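Local atomic coordinates of malonyl-CoA-[acyl-carrier-protein] transacylase (Coxiella burnetii, PDB entry 3TQE), a protein that probably transfers the malonyl group of malonyl-CoA to holo-acyl carrier protein, yielding malonyl-ACP for fatty acid synthesis and releasing CoA. Residues 162-167 / 203-208; 93-98 / 257-262; 158-163 / 171-176. One frame throughout, in Å; residues are numbered along the deposited sequence.

Contact 1: residues 162-167 / 203-208; sequences PANLNS and PSHCPL. With GLY (glycine), chain B.
With CG opposite its own carbonyl carbon (chi1 -56°), H205 carries its imidazole past N164 toward the bound glycine, while the backbone points CB at A163. Its CB lies 3.4 Å from A163 O and 3.9 Å from A163 CB, while that same A163 CB sits 3.6 Å from S204 O. Alanine suits this place because a methyl fills the corner between the strand 162-167 and the loop without pushing the histidine aside. A163 and N164 together face V172 across the sheet in a classic beta bulge, and both consecutive side chains come close to H205. The amide plane of N164 is turned 57° from the imidazole, so the two groups meet obliquely and do not stack. On the far side of the ring from CB, H205 NE2 stands 3.2 Å from OXT of the glycine. In the conformer described, S204 OG accepts a hydrogen bond from the glycine N, 3.2 Å away; the serine has a second conformer, so this grip may be partial. H205 ND1 is hydrogen-bonded to Q254 O, and NE2 to OG of S96, the predicted nucleophile. No hydrogen bond joins the two segments themselves: strand and loop meet by packing. With ND1 anchored on a carbonyl and NE2 on the serine, the ring is fixed in rotation, consistent with the predicted role of H205 as the partner of S96 in acyl transfer.

Contact 2: residues 93-98 / 257-262; sequences AGHSLG and RPVRWV. With GLY (glycine), chain B.
This is a buried aromatic and aliphatic packing contact in which the turn after strand 91-94 lies against the start of helix 261-270, with H95 lodged beside V259 and W261. The turn has the G-H-S-L-G sequence and strand-to-helix geometry expected of a nucleophile elbow. With H95 CG anti to the backbone N (chi1 -169°) the ring lies between V259 and W261, and the turn about CB-CG (chi2 -66°) lays one face under V259 CG1, 3.9 Å from the ring centroid and almost on the ring normal, a CH-pi contact suited to a branched aliphatic side chain. H95 also leans obliquely over one face of the indole (planes 56° apart), with its CD2 3.7 Å from W261 CD2 and its CB 4.2 Å from the centroid of the six-membered ring. The outer end of the indole reaches the strand, where W261 CZ3 is 3.9 Å from A93 CB and 3.6 Å from G94 C. G94 lies close against G98, so the lack of a side chain suits this tight turn. S96 pairs a positive phi with a strongly negative psi, the strained conformation usual at such an elbow. Its OG is hydrogen-bonded to H205 and R121. Apolar packing on the H95 ring and one polar bond from NE2 to N166 OD1 should restrict its rotation, bracing the residue next to the predicted nucleophile.

Contact 3: residues 158-163 / 171-176; sequences QVVQPA and TVISGH
Q161 and S174 form the central hydrogen-bonded pair of this antiparallel hairpin, with Q161 N to S174 O at 3.0 Å and S174 N to Q161 O at 2.9 Å. A163 N gives V172 O a bond of 2.7 Å, and H176 N continues the ladder to V159 O. A side-chain bond extends it: V159 N points almost straight (176°) at H176 ND1, 2.9 Å away and close to the ring plane, consistent with protonation on NE2. G175 has backbone angles that favour glycine, and its CA makes a CA-H...O contact with V159 O (3.2 Å). Among apolar contacts, V160 CG2, placed anti to the backbone N, comes alongside I173 CD1 at 3.8 Å. The beta carbons of the small A163 and S174 meet more tightly, at 3.4 Å. The Q158 amide lies nearly parallel to the H176 ring (planes 8° apart), with NE2 3.4 Å from H176 CB; R182 and E178 of helix 177-189 bind its two ends. V160 and I173 pack on A183 of that helix, and I173 also on I147 and C151 of helix 144-155. A163 and S174 instead face M136 of strand 134-140, and in the conformer described S174 OG is hydrogen-bonded to S204 O.

In the fold
The touching residues of contacts 1 and 2 are all buried, whereas in contact 3 Q158, V159, Q161 and H176 are partly exposed. Contacts 1 and 3 share P162 and A163 on strand 160-167, one meeting the histidine loop, the other the hairpin partner. Contact 2 joins the same mixed sheet through V259, whose N bonds to A163 O, and so ties it to the turn following strand 91-94 of the parallel sheet. Chemistry follows place: contact 3 is a ladder of backbone hydrogen bonds with one to a histidine side chain, whereas contacts 1 and 2 have none between their segments and rest on packing. Both of these reach the bound glycine, and they bring the predicted active-site residues H205 and S96 together.

Contact 1: residues 162-167 / 203-208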
ATOM      1  N   PRO A 162      -7.911  15.161   2.472  1.00 17.61           N
ATOM      2  CA  PRO A 162      -7.854  13.734   2.720  1.00 17.77           C
ATOM      3  C   PRO A 162      -6.974  13.029   1.686  1.00 17.30           C
ATOM      4  O   PRO A 162      -7.040  13.328   0.504  1.00 18.75           O
ATOM      5  CB  PRO A 162      -9.326  13.306   2.630  1.00 18.35           C
ATOM      6  CG  PRO A 162     -10.103  14.549   3.008  1.00 19.63           C
ATOM      7  CD  PRO A 162      -9.300  15.644   2.369  1.00 18.91           C
ATOM      8  N   ALA A 163      -6.146  12.138   2.185  1.00 16.08           N
ATOM      9  CA  ALA A 163      -5.106  11.464   1.424  1.00 15.88           C
ATOM     10  C   ALA A 163      -5.269   9.963   1.506  1.00 15.89           C
ATOM     11  O   ALA A 163      -5.113   9.270   0.504  1.00 16.98           O
ATOM     12  CB  ALA A 163      -3.759  11.858   1.920  1.00 17.58           C
ATOM     13  N   ASN A 164      -5.521   9.427   2.695  1.00 15.50           N
ATOM     14  CA  ASN A 164      -5.796   7.998   2.810  1.00 16.15           C
ATOM     15  C   ASN A 164      -7.093   7.840   3.561  1.00 16.58           C
ATOM     16  O   ASN A 164      -7.194   8.277   4.714  1.00 17.56           O
ATOM     17  CB  ASN A 164      -4.758   7.231   3.622  1.00 16.96           C
ATOM     18  CG  ASN A 164      -3.384   7.179   3.026  1.00 21.55           C
ATOM     19  OD1 ASN A 164      -3.157   7.433   1.857  1.00 24.88           O
ATOM     20  ND2 ASN A 164      -2.434   6.759   3.871  1.00 26.58           N
ATOM     21  N   LEU A 165      -8.083   7.240   2.922  1.00 15.84           N
ATOM     22  CA  LEU A 165      -9.355   6.973   3.573  1.00 16.31           C
ATOM     23  C   LEU A 165      -9.264   5.552   4.109  1.00 16.40           C
ATOM     24  O   LEU A 165      -9.573   4.578   3.393  1.00 15.94           O
ATOM     25  CB  LEU A 165     -10.475   7.168   2.567  1.00 17.64           C
ATOM     26  CG  LEU A 165     -10.466   8.502   1.813  1.00 20.42           C
ATOM     27  CD1 LEU A 165     -11.580   8.613   0.815  1.00 23.49           C
ATOM     28  CD2 LEU A 165     -10.535   9.668   2.800  1.00 25.30           C
ATOM     29  N   ASN A 166      -8.760   5.410   5.325  1.00 16.56           N
ATOM     30  CA  ASN A 166      -8.243   4.130   5.796  1.00 17.92           C
ATOM     31  C   ASN A 166      -9.241   3.260   6.489  1.00 19.81           C
ATOM     32  O   ASN A 166      -9.278   2.044   6.270  1.00 20.51           O
ATOM     33  CB  ASN A 166      -7.023   4.317   6.681  1.00 18.47           C
ATOM     34  CG  ASN A 166      -5.803   4.565   5.892  1.00 18.45           C
ATOM     35  OD1 ASN A 166      -5.783   4.317   4.683  1.00 19.19           O
ATOM     36  ND2 ASN A 166      -4.767   5.051   6.536  1.00 21.85           N
ATOM     37  N   SER A 167     -10.050   3.856   7.326  1.00 20.84           N
ATOM     38  CA  SER A 167     -11.112   3.125   7.961  1.00 24.46           C
ATOM     39  C   SER A 167     -12.207   4.117   8.213  1.00 26.02           C
ATOM     40  O   SER A 167     -12.085   5.304   7.947  1.00 25.97           O
ATOM     41  CB  SER A 167     -10.629   2.473   9.243  1.00 25.15           C
ATOM     42  OG  SER A 167     -10.829   3.353  10.333  1.00 28.01           O
ATOM     43  N   PRO A 203       4.149  14.591   1.304  1.00 17.56           N
ATOM     44  CA  PRO A 203       2.698  14.680   1.348  1.00 17.95           C
ATOM     45  C   PRO A 203       2.063  13.965   0.162  1.00 17.90           C
ATOM     46  O   PRO A 203       1.721  14.549  -0.850  1.00 18.82           O
ATOM     47  CB  PRO A 203       2.454  16.180   1.281  1.00 18.32           C
ATOM     48  CG  PRO A 203       3.566  16.677   0.411  1.00 17.94           C
ATOM     49  CD  PRO A 203       4.764  15.834   0.795  1.00 17.72           C
ATOM     50  N   SER A 204       1.904  12.674   0.327  1.00 17.12           N
ATOM     51  CA  SER A 204       1.416  11.856  -0.768  0.50 16.92           C
ATOM     52  C   SER A 204      -0.089  11.991  -0.947  1.00 16.31           C
ATOM     53  O   SER A 204      -0.793  12.472  -0.058  1.00 16.26           O
ATOM     54  CB  SER A 204       1.821  10.398  -0.544  0.50 17.20           C
ATOM     55  OG  SER A 204       1.374   9.917   0.701  0.50 19.38           O
ATOM     56  N   HIS A 205      -0.564  11.596  -2.122  1.00 15.77           N
ATOM     57  CA  HIS A 205      -1.972  11.536  -2.429  1.00 16.28           C
ATOM     58  C   HIS A 205      -2.652  12.855  -2.318  1.00 18.55           C
ATOM     59  O   HIS A 205      -3.746  12.935  -1.797  1.00 20.18           O
ATOM     60  CB  HIS A 205      -2.648  10.492  -1.548  1.00 16.66           C
ATOM     61  CG  HIS A 205      -2.000   9.177  -1.685  1.00 15.92           C
ATOM     62  ND1 HIS A 205      -1.974   8.508  -2.882  1.00 18.54           N
ATOM     63  CD2 HIS A 205      -1.249   8.450  -0.830  1.00 19.16           C
ATOM     64  CE1 HIS A 205      -1.262   7.401  -2.745  1.00 20.27           C
ATOM     65  NE2 HIS A 205      -0.792   7.360  -1.516  1.00 21.35           N
ATOM     66  N   CYS A 206      -1.983  13.872  -2.838  1.00 18.38           N
ATOM     67  CA  CYS A 206      -2.550  15.188  -2.934  1.00 18.96           C
ATOM     68  C   CYS A 206      -1.899  15.892  -4.087  1.00 18.07           C
ATOM     69  O   CYS A 206      -0.924  15.406  -4.636  1.00 16.56           O
ATOM     70  CB  CYS A 206      -2.387  15.953  -1.614  1.00 20.40           C
ATOM     71  SG  CYS A 206      -0.808  16.703  -1.289  1.00 21.47           S
ATOM     72  N   PRO A 207      -2.412  17.059  -4.467  1.00 18.42           N
ATOM     73  CA  PRO A 207      -1.876  17.729  -5.638  1.00 18.28           C
ATOM     74  C   PRO A 207      -0.418  18.157  -5.546  1.00 17.83           C
ATOM     75  O   PRO A 207       0.207  18.404  -6.572  1.00 17.77           O
ATOM     76  CB  PRO A 207      -2.791  18.948  -5.764  1.00 20.10           C
ATOM     77  CG  PRO A 207      -4.047  18.493  -5.210  1.00 20.66           C
ATOM     78  CD  PRO A 207      -3.702  17.638  -4.065  1.00 18.94           C
ATOM     79  N   LEU A 208       0.160  18.197  -4.351  1.00 16.85           N
ATOM     80  CA  LEU A 208       1.585  18.475  -4.258  1.00 16.96           C
ATOM     81  C   LEU A 208       2.455  17.419  -4.906  1.00 16.25           C
ATOM     82  O   LEU A 208       3.617  17.665  -5.179  1.00 16.29           O
ATOM     83  CB  LEU A 208       2.019  18.653  -2.816  1.00 17.23           C
ATOM     84  CG  LEU A 208       1.343  19.820  -2.114  1.00 17.27           C
ATOM     85  CD1 LEU A 208       1.885  19.887  -0.716  1.00 19.06           C
ATOM     86  CD2 LEU A 208       1.581  21.125  -2.880  1.00 19.33           C
TER
HETATM   87  N   GLY B 314       1.233   6.819   1.366  1.00 46.42           N
HETATM   88  CA  GLY B 314       2.420   5.990   0.977  1.00 45.67           C
HETATM   89  C   GLY B 314       2.736   6.070  -0.505  1.00 45.14           C
HETATM   90  O   GLY B 314       3.390   5.199  -1.115  1.00 43.80           O
HETATM   91  OXT GLY B 314       2.320   7.021  -1.145  1.00 44.96           O

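Contact 2: residues 93-98 / 257-262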
ATOM      1  N   ALA A  93      -5.982  -6.131  -3.747  1.00 11.18           N
ATOM      2  CA  ALA A  93      -5.923  -4.689  -3.622  1.00 11.68           C
ATOM      3  C   ALA A  93      -4.670  -4.377  -2.836  1.00 11.84           C
ATOM      4  O   ALA A  93      -4.307  -5.115  -1.956  1.00 12.31           O
ATOM      5  CB  ALA A  93      -7.136  -4.123  -2.890  1.00 14.02           C
ATOM      6  N   GLY A  94      -4.039  -3.281  -3.126  1.00 12.51           N
ATOM      7  CA  GLY A  94      -2.887  -2.870  -2.397  1.00 12.63           C
ATOM      8  C   GLY A  94      -3.008  -1.466  -1.956  1.00 13.48           C
ATOM      9  O   GLY A  94      -3.564  -0.660  -2.671  1.00 15.77           O
ATOM     10  N   HIS A  95      -2.412  -1.147  -0.818  1.00 12.92           N
ATOM     11  CA  HIS A  95      -2.544   0.195  -0.300  1.00 14.68           C
ATOM     12  C   HIS A  95      -1.355   1.009  -0.796  1.00 14.99           C
ATOM     13  O   HIS A  95      -0.230   0.787  -0.385  1.00 15.10           O
ATOM     14  CB  HIS A  95      -2.664   0.120   1.207  1.00 14.99           C
ATOM     15  CG  HIS A  95      -3.075   1.399   1.861  1.00 16.64           C
ATOM     16  ND1 HIS A  95      -2.290   2.534   1.857  1.00 18.95           N
ATOM     17  CD2 HIS A  95      -4.181   1.701   2.573  1.00 17.73           C
ATOM     18  CE1 HIS A  95      -2.913   3.491   2.531  1.00 19.88           C
ATOM     19  NE2 HIS A  95      -4.065   3.011   2.974  1.00 18.33           N
ATOM     20  N   SER A  96      -1.637   1.934  -1.722  1.00 15.73           N
ATOM     21  CA  SER A  96      -0.630   2.826  -2.356  1.00 15.68           C
ATOM     22  C   SER A  96       0.502   2.062  -3.064  1.00 15.14           C
ATOM     23  O   SER A  96       0.308   1.512  -4.124  1.00 15.75           O
ATOM     24  CB  SER A  96      -0.159   3.890  -1.361  1.00 17.45           C
ATOM     25  OG  SER A  96       0.636   4.875  -2.027  1.00 19.98           O
ATOM     26  N   LEU A  97       1.678   1.991  -2.477  1.00 14.16           N
ATOM     27  CA  LEU A  97       2.719   1.188  -3.022  1.00 13.12           C
ATOM     28  C   LEU A  97       2.247  -0.250  -3.209  1.00 12.68           C
ATOM     29  O   LEU A  97       2.641  -0.928  -4.165  1.00 12.40           O
ATOM     30  CB  LEU A  97       3.914   1.221  -2.090  1.00 13.92           C
ATOM     31  CG  LEU A  97       5.097   0.349  -2.395  1.00 15.57           C
ATOM     32  CD1 LEU A  97       5.650   0.620  -3.816  1.00 15.57           C
ATOM     33  CD2 LEU A  97       6.028   0.594  -1.260  1.00 23.61           C
ATOM     34  N   GLY A  98       1.390  -0.726  -2.322  1.00 12.02           N
ATOM     35  CA  GLY A  98       0.914  -2.076  -2.409  1.00 12.24           C
ATOM     36  C   GLY A  98       0.207  -2.389  -3.696  1.00 11.71           C
ATOM     37  O   GLY A  98       0.125  -3.530  -4.103  1.00 11.79           O
ATOM     38  N   ARG A 257      -4.379  11.698  -5.703  1.00 15.23           N
ATOM     39  CA  ARG A 257      -5.729  11.535  -5.232  0.50 16.29           C
ATOM     40  C   ARG A 257      -5.743  10.594  -4.048  1.00 15.74           C
ATOM     41  O   ARG A 257      -4.822   9.817  -3.862  1.00 15.31           O
ATOM     42  CB  ARG A 257      -6.605  10.996  -6.358  0.50 17.67           C
ATOM     43  CG  ARG A 257      -6.854  12.017  -7.429  0.50 22.72           C
ATOM     44  CD  ARG A 257      -7.595  13.214  -6.874  0.50 30.01           C
ATOM     45  NE  ARG A 257      -9.036  13.091  -7.044  0.50 35.92           N
ATOM     46  CZ  ARG A 257      -9.751  13.809  -7.907  0.50 41.20           C
ATOM     47  NH1 ARG A 257      -9.163  14.720  -8.673  0.50 43.50           N
ATOM     48  NH2 ARG A 257     -11.059  13.620  -8.000  0.50 43.05           N
ATOM     49  N   PRO A 258      -6.808  10.645  -3.255  1.00 16.24           N
ATOM     50  CA  PRO A 258      -6.817   9.827  -2.057  1.00 16.29           C
ATOM     51  C   PRO A 258      -6.890   8.349  -2.330  1.00 15.30           C
ATOM     52  O   PRO A 258      -7.481   7.921  -3.313  1.00 16.07           O
ATOM     53  CB  PRO A 258      -8.065  10.266  -1.304  1.00 17.76           C
ATOM     54  CG  PRO A 258      -8.781  11.063  -2.199  1.00 19.86           C
ATOM     55  CD  PRO A 258      -7.937  11.575  -3.284  1.00 17.59           C
ATOM     56  N   VAL A 259      -6.297   7.599  -1.420  1.00 14.28           N
ATOM     57  CA  VAL A 259      -6.397   6.152  -1.428  1.00 14.03           C
ATOM     58  C   VAL A 259      -7.736   5.798  -0.792  1.00 13.49           C
ATOM     59  O   VAL A 259      -7.957   5.999   0.401  1.00 14.38           O
ATOM     60  CB  VAL A 259      -5.262   5.529  -0.629  1.00 13.89           C
ATOM     61  CG1 VAL A 259      -5.427   4.023  -0.471  1.00 16.21           C
ATOM     62  CG2 VAL A 259      -3.952   5.858  -1.285  1.00 16.96           C
ATOM     63  N   ARG A 260      -8.618   5.209  -1.593  1.00 13.86           N
ATOM     64  CA  ARG A 260      -9.965   4.924  -1.145  1.00 13.78           C
ATOM     65  C   ARG A 260     -10.029   3.526  -0.566  1.00 13.56           C
ATOM     66  O   ARG A 260     -10.687   2.634  -1.107  1.00 13.68           O
ATOM     67  CB  ARG A 260     -10.941   5.142  -2.292  1.00 14.29           C
ATOM     68  CG  ARG A 260     -10.940   6.580  -2.720  1.00 15.90           C
ATOM     69  CD  ARG A 260     -11.543   6.771  -4.053  1.00 19.21           C
ATOM     70  NE  ARG A 260     -12.967   6.515  -4.040  1.00 19.24           N
ATOM     71  CZ  ARG A 260     -13.750   6.606  -5.118  1.00 23.19           C
ATOM     72  NH1 ARG A 260     -13.253   6.909  -6.308  1.00 23.30           N
ATOM     73  NH2 ARG A 260     -15.040   6.385  -5.007  1.00 24.29           N
ATOM     74  N   TRP A 261      -9.349   3.334   0.541  1.00 13.57           N
ATOM     75  CA  TRP A 261      -9.230   2.006   1.106  1.00 13.54           C
ATOM     76  C   TRP A 261     -10.540   1.509   1.708  1.00 13.78           C
ATOM     77  O   TRP A 261     -10.939   0.365   1.485  1.00 13.82           O
ATOM     78  CB  TRP A 261      -8.106   1.952   2.119  1.00 14.24           C
ATOM     79  CG  TRP A 261      -7.748   0.590   2.521  1.00 13.30           C
ATOM     80  CD1 TRP A 261      -7.959   0.005   3.716  1.00 15.25           C
ATOM     81  CD2 TRP A 261      -7.136  -0.398   1.690  1.00 12.63           C
ATOM     82  NE1 TRP A 261      -7.494  -1.284   3.699  1.00 15.12           N
ATOM     83  CE2 TRP A 261      -7.005  -1.560   2.452  1.00 13.70           C
ATOM     84  CE3 TRP A 261      -6.696  -0.411   0.371  1.00 14.76           C
ATOM     85  CZ2 TRP A 261      -6.424  -2.717   1.944  1.00 13.32           C
ATOM     86  CZ3 TRP A 261      -6.145  -1.570  -0.131  1.00 14.30           C
ATOM     87  CH2 TRP A 261      -6.005  -2.691   0.654  1.00 14.54           C
ATOM     88  N   VAL A 262     -11.227   2.345   2.451  1.00 14.24           N
ATOM     89  CA  VAL A 262     -12.448   1.862   3.057  0.50 14.48           C
ATOM     90  C   VAL A 262     -13.451   1.465   1.954  1.00 14.03           C
ATOM     91  O   VAL A 262     -14.077   0.416   2.073  1.00 15.26           O
ATOM     92  CB  VAL A 262     -13.013   2.826   4.104  0.50 15.10           C
ATOM     93  CG1 VAL A 262     -13.132   4.209   3.528  0.50 16.28           C
ATOM     94  CG2 VAL A 262     -14.326   2.284   4.683  0.50 14.56           C
TER
HETATM   95  N   GLY B 314       1.233   6.819   1.366  1.00 46.42           N
HETATM   96  CA  GLY B 314       2.420   5.990   0.977  1.00 45.67           C
HETATM   97  C   GLY B 314       2.736   6.070  -0.505  1.00 45.14           C
HETATM   98  O   GLY B 314       3.390   5.199  -1.115  1.00 43.80           O
HETATM   99  OXT GLY B 314       2.320   7.021  -1.145  1.00 44.96           O

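Contact 3: residues 158-163 / 171-176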
ATOM      1  N   GLN A 158      -3.388  27.216   0.941  1.00 17.16           N
ATOM      2  CA  GLN A 158      -2.467  26.104   0.857  1.00 16.90           C
ATOM      3  C   GLN A 158      -3.239  24.842   0.529  1.00 17.37           C
ATOM      4  O   GLN A 158      -4.455  24.853   0.394  1.00 18.27           O
ATOM      5  CB  GLN A 158      -1.727  25.941   2.189  1.00 16.64           C
ATOM      6  CG  GLN A 158      -0.803  27.095   2.528  1.00 16.61           C
ATOM      7  CD  GLN A 158       0.056  26.749   3.717  1.00 15.69           C
ATOM      8  OE1 GLN A 158      -0.460  26.646   4.827  1.00 16.79           O
ATOM      9  NE2 GLN A 158       1.357  26.517   3.490  1.00 15.62           N
ATOM     10  N   VAL A 159      -2.504  23.749   0.374  1.00 16.27           N
ATOM     11  CA  VAL A 159      -3.090  22.454   0.105  1.00 16.48           C
ATOM     12  C   VAL A 159      -3.197  21.660   1.398  1.00 15.22           C
ATOM     13  O   VAL A 159      -2.228  21.498   2.127  1.00 15.55           O
ATOM     14  CB  VAL A 159      -2.210  21.647  -0.866  1.00 16.75           C
ATOM     15  CG1 VAL A 159      -2.742  20.232  -1.050  1.00 16.93           C
ATOM     16  CG2 VAL A 159      -2.135  22.343  -2.184  1.00 18.93           C
ATOM     17  N   VAL A 160      -4.374  21.136   1.657  1.00 15.23           N
ATOM     18  CA  VAL A 160      -4.556  20.140   2.700  1.00 14.97           C
ATOM     19  C   VAL A 160      -5.834  19.405   2.393  1.00 16.36           C
ATOM     20  O   VAL A 160      -6.866  20.007   2.173  1.00 16.73           O
ATOM     21  CB  VAL A 160      -4.570  20.732   4.125  1.00 14.98           C
ATOM     22  CG1 VAL A 160      -5.620  21.846   4.263  1.00 16.37           C
ATOM     23  CG2 VAL A 160      -4.763  19.640   5.184  1.00 16.36           C
ATOM     24  N   GLN A 161      -5.752  18.088   2.316  1.00 15.97           N
ATOM     25  CA  GLN A 161      -6.914  17.308   1.989  1.00 17.39           C
ATOM     26  C   GLN A 161      -6.784  15.883   2.430  1.00 16.53           C
ATOM     27  O   GLN A 161      -5.695  15.429   2.700  1.00 15.50           O
ATOM     28  CB  GLN A 161      -7.179  17.335   0.503  1.00 18.48           C
ATOM     29  CG  GLN A 161      -6.061  16.959  -0.382  1.00 22.24           C
ATOM     30  CD  GLN A 161      -6.371  17.385  -1.829  1.00 28.17           C
ATOM     31  OE1 GLN A 161      -6.393  18.585  -2.161  1.00 34.15           O
ATOM     32  NE2 GLN A 161      -6.620  16.426  -2.666  1.00 31.11           N
ATOM     33  N   PRO A 162      -7.911  15.161   2.472  1.00 17.61           N
ATOM     34  CA  PRO A 162      -7.854  13.734   2.720  1.00 17.77           C
ATOM     35  C   PRO A 162      -6.974  13.029   1.686  1.00 17.30           C
ATOM     36  O   PRO A 162      -7.040  13.328   0.504  1.00 18.75           O
ATOM     37  CB  PRO A 162      -9.326  13.306   2.630  1.00 18.35           C
ATOM     38  CG  PRO A 162     -10.103  14.549   3.008  1.00 19.63           C
ATOM     39  CD  PRO A 162      -9.300  15.644   2.369  1.00 18.91           C
ATOM     40  N   ALA A 163      -6.146  12.138   2.185  1.00 16.08           N
ATOM     41  CA  ALA A 163      -5.106  11.464   1.424  1.00 15.88           C
ATOM     42  C   ALA A 163      -5.269   9.963   1.506  1.00 15.89           C
ATOM     43  O   ALA A 163      -5.113   9.270   0.504  1.00 16.98           O
ATOM     44  CB  ALA A 163      -3.759  11.858   1.920  1.00 17.58           C
ATOM     45  N   THR A 171      -8.673   8.679   8.963  1.00 20.01           N
ATOM     46  CA  THR A 171      -8.337   9.291   7.697  1.00 19.73           C
ATOM     47  C   THR A 171      -6.991   9.941   7.879  1.00 18.87           C
ATOM     48  O   THR A 171      -6.756  10.567   8.895  1.00 20.75           O
ATOM     49  CB  THR A 171      -9.396  10.366   7.289  1.00 20.40           C
ATOM     50  OG1 THR A 171     -10.691   9.760   7.100  1.00 24.50           O
ATOM     51  CG2 THR A 171      -9.012  11.114   6.011  1.00 22.22           C
ATOM     52  N   VAL A 172      -6.138   9.839   6.882  1.00 15.93           N
ATOM     53  CA  VAL A 172      -4.880  10.590   6.835  1.00 15.94           C
ATOM     54  C   VAL A 172      -5.057  11.731   5.864  1.00 15.01           C
ATOM     55  O   VAL A 172      -5.612  11.561   4.789  1.00 15.54           O
ATOM     56  CB  VAL A 172      -3.710   9.710   6.390  1.00 16.01           C
ATOM     57  CG1 VAL A 172      -2.430  10.501   6.321  1.00 18.09           C
ATOM     58  CG2 VAL A 172      -3.565   8.512   7.327  1.00 18.40           C
ATOM     59  N   ILE A 173      -4.653  12.919   6.304  1.00 13.83           N
ATOM     60  CA  ILE A 173      -4.628  14.095   5.463  1.00 13.87           C
ATOM     61  C   ILE A 173      -3.202  14.415   5.048  1.00 13.71           C
ATOM     62  O   ILE A 173      -2.249  13.978   5.666  1.00 14.38           O
ATOM     63  CB  ILE A 173      -5.291  15.305   6.157  1.00 14.05           C
ATOM     64  CG1 ILE A 173      -4.522  15.747   7.409  1.00 14.18           C
ATOM     65  CG2 ILE A 173      -6.753  14.957   6.469  1.00 15.53           C
ATOM     66  CD1 ILE A 173      -4.989  17.123   8.000  1.00 15.35           C
ATOM     67  N   SER A 174      -3.080  15.168   3.980  1.00 13.31           N
ATOM     68  CA  SER A 174      -1.814  15.481   3.382  0.50 13.10           C
ATOM     69  C   SER A 174      -1.840  16.889   2.823  1.00 13.28           C
ATOM     70  O   SER A 174      -2.884  17.347   2.394  1.00 14.34           O
ATOM     71  CB  SER A 174      -1.597  14.501   2.238  0.50 13.29           C
ATOM     72  OG  SER A 174      -0.307  14.630   1.743  0.50 15.26           O
ATOM     73  N   GLY A 175      -0.688  17.534   2.794  1.00 12.71           N
ATOM     74  CA  GLY A 175      -0.568  18.817   2.137  1.00 13.31           C
ATOM     75  C   GLY A 175       0.602  19.597   2.676  1.00 13.27           C
ATOM     76  O   GLY A 175       1.586  19.046   3.153  1.00 13.57           O
ATOM     77  N   HIS A 176       0.480  20.900   2.587  1.00 13.16           N
ATOM     78  CA  HIS A 176       1.493  21.745   3.158  1.00 13.38           C
ATOM     79  C   HIS A 176       1.550  21.584   4.654  1.00 13.48           C
ATOM     80  O   HIS A 176       0.509  21.456   5.300  1.00 13.44           O
ATOM     81  CB  HIS A 176       1.203  23.191   2.845  1.00 14.10           C
ATOM     82  CG  HIS A 176       1.414  23.526   1.416  1.00 14.89           C
ATOM     83  ND1 HIS A 176       0.380  23.821   0.559  1.00 16.82           N
ATOM     84  CD2 HIS A 176       2.552  23.605   0.688  1.00 17.28           C
ATOM     85  CE1 HIS A 176       0.878  24.074  -0.639  1.00 18.09           C
ATOM     86  NE2 HIS A 176       2.195  23.972  -0.579  1.00 18.11           N
TER